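Local coordinates for protein acarbose Kinase Mak1 (PDB 6WB4) that probably phosphorylates the antidiabetic drug acarbose with ATP as phosphate donor, acting as a pfkB-family (ribokinase-like) carbohydrate kinase, at residues 229-232 against 236-239; 245-250 against 282-287. All blocks are in the same frame, centred on the assembly; numbering follows the deposited sequence.

Interaction 1 is a beta hairpin and interaction 2 the packing of helix 283-298 on strand 247-249, the next strand after the hairpin; their centres lie about 9 Å apart. Both involve one edge of the large mixed sheet, where strand 247-249 is outermost within the chain and pairs with strand 236-240. Two probable backbone hydrogen bonds make that pairing, Leu247 N to Val238 O and Ile249 N to Ala236 O, each 2.7 Å. Side chains join them too: Val238 CG2 lies 3.5 Å from Ile249 CD1. Interaction 1 supplies four residues of the ATP pocket, whereas in interaction 2 the side chain of Ile249 stays about 6 Å from ATP, nearest atom to nearest atom.

Interaction 1 of 2, residues 229-232 against 236-239; sequences VMAG and ARVW. With ATP (adenosine-5'-triphosphate), chain H.
Ala236 starts the returning strand of the hairpin opposite Met230, a non-hydrogen-bonded antiparallel pair with 4.5 Å between their CA atoms. The two side chains share the sheet face that meets the ATP ribose: Ala236 CB lies 3.5 Å and Met230 CG 3.3 Å from ATP O3', so both strands border the same hydroxyl. Met230 is a selenomethionine. Where the outgoing strand enters the turn, Ala231 and Gly232 both oppose Gly235, a classic beta bulge; the positive phi of Gly232 (57°) suits glycine, and Gly235 O is hydrogen-bonded to ATP.

Arg237 pairs with Val229 through two backbone bonds, Val229 N to Arg237 O (2.6 Å) and Arg237 N to Val229 O (2.8 Å, nearly straight at 178°). A bend at chi3 (-102°) turns its guanidinium back over the first strand. NH1 comes 3.4 Å from Val229 CG1, which meets the guanidinium at its edge, while NH2 lies 3.9 Å from Ala231 CB. Salt bridges fix both ends of the group, NH1 to Glu211 and NH2 to Glu234.

Trp239 brings its ring edge to the other branch of Val229, with NE1 3.8 Å from CG2; the same indole nitrogen is hydrogen-bonded to Glu211.

On the face of Val229 and Arg237, helix 211-221 meets Val229 and Trp239, while Val238 packs from the other face against helix 283-298. Within the sheet the hairpin is flanked by strand 200-204 beside 226-230 and by strand 247-249 beside 236-240.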
# COMPACT_ATOMS: atom_id res chain seq x y z
N VAL B 229 -0.86 13.16 29.87
CA VAL B 229 -0.73 13.89 28.62
C VAL B 229 0.67 13.75 28.08
O VAL B 229 1.64 14.11 28.75
CB VAL B 229 -1.07 15.39 28.80
CG1 VAL B 229 -1.03 16.09 27.45
CG2 VAL B 229 -2.44 15.55 29.45
N MSE B 230 0.77 13.20 26.88
CA MSE B 230 2.07 13.01 26.25
C MSE B 230 2.35 14.15 25.28
O MSE B 230 1.46 14.61 24.56
CB MSE B 230 2.12 11.65 25.57
CG MSE B 230 2.27 10.51 26.58
SE MSE B 230 1.55 8.81 25.99
CE MSE B 230 -0.26 9.40 25.57
N ALA B 231 3.60 14.63 25.28
CA ALA B 231 3.95 15.84 24.54
C ALA B 231 5.23 15.68 23.73
O ALA B 231 5.80 16.66 23.26
CB ALA B 231 4.08 17.00 25.49
N GLY B 232 5.68 14.44 23.58
CA GLY B 232 6.83 14.13 22.76
C GLY B 232 8.10 14.86 23.16
O GLY B 232 8.76 14.49 24.13
N ALA B 236 6.33 14.45 29.17
CA ALA B 236 4.97 14.08 29.53
C ALA B 236 4.49 14.77 30.80
O ALA B 236 5.28 15.14 31.67
CB ALA B 236 4.87 12.57 29.71
N ARG B 237 3.18 14.96 30.88
CA ARG B 237 2.53 15.58 32.02
C ARG B 237 1.45 14.65 32.55
O ARG B 237 0.63 14.15 31.79
CB ARG B 237 1.98 16.96 31.66
CG ARG B 237 3.10 17.99 31.41
CD ARG B 237 2.63 19.40 31.05
NE ARG B 237 2.71 19.72 29.62
CZ ARG B 237 1.86 19.28 28.70
NH1 ARG B 237 0.87 18.48 29.04
NH2 ARG B 237 2.02 19.64 27.43
N VAL B 238 1.49 14.41 33.86
CA VAL B 238 0.54 13.53 34.52
C VAL B 238 -0.32 14.27 35.54
O VAL B 238 0.18 14.84 36.51
CB VAL B 238 1.25 12.36 35.24
CG1 VAL B 238 0.24 11.48 35.94
CG2 VAL B 238 2.07 11.54 34.25
N TRP B 239 -1.63 14.26 35.30
CA TRP B 239 -2.57 14.89 36.20
C TRP B 239 -3.25 13.87 37.09
O TRP B 239 -3.78 12.89 36.58
CB TRP B 239 -3.63 15.66 35.42
CG TRP B 239 -3.10 16.66 34.46
CD1 TRP B 239 -2.58 16.42 33.22
CD2 TRP B 239 -3.06 18.07 34.65
NE1 TRP B 239 -2.21 17.60 32.63
CE2 TRP B 239 -2.50 18.63 33.49
CE3 TRP B 239 -3.45 18.92 35.69
CZ2 TRP B 239 -2.31 20.00 33.34
CZ3 TRP B 239 -3.26 20.28 35.54
CH2 TRP B 239 -2.70 20.80 34.38
PG ATP H . 1.07 7.99 18.51
O1G ATP H . 1.99 8.24 17.34
O2G ATP H . -0.24 8.74 18.46
O3G ATP H . 0.95 6.53 18.89
PB ATP H . 2.03 10.25 19.88
O1B ATP H . 2.64 10.77 18.60
O2B ATP H . 0.75 10.85 20.41
O3B ATP H . 1.84 8.65 19.75
PA ATP H . 3.89 11.71 21.41
O1A ATP H . 2.88 12.65 22.03
O2A ATP H . 4.69 12.17 20.22
O3A ATP H . 3.15 10.33 21.04
O5' ATP H . 4.92 11.22 22.56
C5' ATP H . 4.53 10.19 23.48
C4' ATP H . 5.58 9.96 24.57
O4' ATP H . 6.75 9.33 24.03
C3' ATP H . 6.04 11.25 25.24
O3' ATP H . 5.39 11.44 26.49
C2' ATP H . 7.53 11.08 25.44
O2' ATP H . 7.83 10.73 26.79
C1' ATP H . 7.94 9.97 24.49
N9 ATP H . 8.58 10.66 23.35
C8 ATP H . 7.99 10.91 22.16
N7 ATP H . 8.83 11.58 21.33
C5 ATP H . 9.98 11.78 22.00
C6 ATP H . 11.28 12.42 21.72
N6 ATP H . 11.51 13.00 20.52
N1 ATP H . 12.21 12.42 22.70
C2 ATP H . 11.98 11.84 23.90
N3 ATP H . 10.83 11.24 24.22
C4 ATP H . 9.81 11.18 23.34

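Interaction 2 of 2, residues 245-250 against 282-287; sequences LPLRIS and DIFGAA
Apolar packing accounts for the whole contact between Ile249 and Leu247 on the strand and Ala287 and Phe284 on the helix. Ile249 presents the end of its longer branch to Ala287: CD1 lies 3.8 Å and CG1 3.9 Å from Ala287 CB, so the small methyl is met by two successive carbons. With CG1 anti to the carbonyl carbon (chi1 -60°), that branch is directed to the helix. The same CG1 stands at the edge of the Phe284 ring, 4.4 Å from CE1. Leu247 reaches the ring obliquely with one methyl, CD2, at 4.0 Å from Phe284 CD1.

The polar bonds within 282-287 belong to the start of the helix. Asp282 occupies the N-cap position, and its OD2 accepts from Gly285 N at 3.2 Å, the donor lying 46° out of the carboxylate plane; Ala286 N to Asp282 O and Ala287 N to Ile283 O then carry the helical pattern onward.

The axes of strand 247-249 and helix 283-287 run 24° from parallel and 9.7 Å apart, a near-aligned helix lying on a sheet. Such helix-on-sheet layering is characteristic of the alpha/beta fold of pfkB-family kinases, here at the edge strand of the large sheet.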
# COMPACT_ATOMS: atom_id res chain seq x y z
N LEU B 245 -1.88 20.48 40.38
CA LEU B 245 -0.78 20.71 39.45
C LEU B 245 -0.36 19.41 38.78
O LEU B 245 -0.45 18.34 39.38
CB LEU B 245 0.41 21.34 40.19
CG LEU B 245 0.35 22.86 40.35
CD1 LEU B 245 1.70 23.41 40.80
CD2 LEU B 245 -0.13 23.53 39.06
N PRO B 246 0.09 19.50 37.52
CA PRO B 246 0.53 18.31 36.80
C PRO B 246 1.89 17.82 37.27
O PRO B 246 2.76 18.65 37.57
CB PRO B 246 0.61 18.78 35.35
CG PRO B 246 0.93 20.23 35.45
CD PRO B 246 0.25 20.72 36.71
N LEU B 247 2.07 16.51 37.36
CA LEU B 247 3.41 15.95 37.51
C LEU B 247 4.10 16.01 36.16
O LEU B 247 3.60 15.48 35.17
CB LEU B 247 3.36 14.50 38.02
CG LEU B 247 3.53 14.32 39.53
CD1 LEU B 247 2.63 15.27 40.32
CD2 LEU B 247 3.26 12.88 39.93
N ARG B 248 5.24 16.69 36.11
CA ARG B 248 5.96 16.87 34.86
C ARG B 248 7.10 15.86 34.72
O ARG B 248 7.93 15.74 35.63
CB ARG B 248 6.48 18.30 34.77
CG ARG B 248 5.36 19.34 34.88
CD ARG B 248 5.87 20.76 34.76
NE ARG B 248 4.92 21.61 34.04
CZ ARG B 248 3.89 22.22 34.62
NH1 ARG B 248 3.68 22.09 35.92
NH2 ARG B 248 3.08 22.97 33.89
N ILE B 249 7.14 15.14 33.61
CA ILE B 249 8.19 14.14 33.40
C ILE B 249 9.02 14.45 32.16
O ILE B 249 8.56 14.28 31.03
CB ILE B 249 7.63 12.71 33.26
CG1 ILE B 249 6.86 12.31 34.52
CG2 ILE B 249 8.76 11.72 33.08
CD1 ILE B 249 5.42 12.65 34.48
N SER B 250 10.26 14.86 32.39
CA SER B 250 11.16 15.24 31.32
C SER B 250 11.46 14.06 30.42
O SER B 250 11.54 12.92 30.90
CB SER B 250 12.46 15.81 31.91
OG SER B 250 12.18 16.79 32.90
N ASP B 282 2.75 2.68 42.05
CA ASP B 282 3.16 4.07 42.19
C ASP B 282 3.11 4.79 40.85
O ASP B 282 3.81 4.43 39.91
CB ASP B 282 4.57 4.19 42.76
CG ASP B 282 4.93 5.62 43.10
OD1 ASP B 282 4.19 6.24 43.88
OD2 ASP B 282 5.94 6.14 42.58
N ILE B 283 2.27 5.81 40.79
CA ILE B 283 2.03 6.55 39.57
C ILE B 283 3.25 7.34 39.08
O ILE B 283 3.54 7.35 37.88
CB ILE B 283 0.84 7.51 39.75
CG1 ILE B 283 0.67 8.39 38.52
CG2 ILE B 283 1.03 8.37 40.99
CD1 ILE B 283 -0.51 9.27 38.61
N PHE B 284 3.97 7.97 39.99
CA PHE B 284 5.09 8.81 39.60
C PHE B 284 6.16 7.96 38.91
O PHE B 284 6.69 8.33 37.86
CB PHE B 284 5.66 9.54 40.81
CG PHE B 284 6.67 10.60 40.47
CD1 PHE B 284 6.75 11.10 39.18
CD2 PHE B 284 7.54 11.09 41.43
CE1 PHE B 284 7.68 12.07 38.86
CE2 PHE B 284 8.47 12.06 41.12
CZ PHE B 284 8.54 12.55 39.82
N GLY B 285 6.47 6.81 39.51
CA GLY B 285 7.45 5.90 38.95
C GLY B 285 6.95 5.21 37.69
O GLY B 285 7.73 4.92 36.79
N ALA B 286 5.65 4.94 37.63
CA ALA B 286 5.06 4.33 36.44
C ALA B 286 5.20 5.28 35.25
O ALA B 286 5.38 4.85 34.11
CB ALA B 286 3.60 3.97 36.68
N ALA B 287 5.12 6.58 35.53
CA ALA B 287 5.30 7.59 34.50
C ALA B 287 6.73 7.58 33.97
O ALA B 287 6.95 7.70 32.76
CB ALA B 287 4.94 8.96 35.04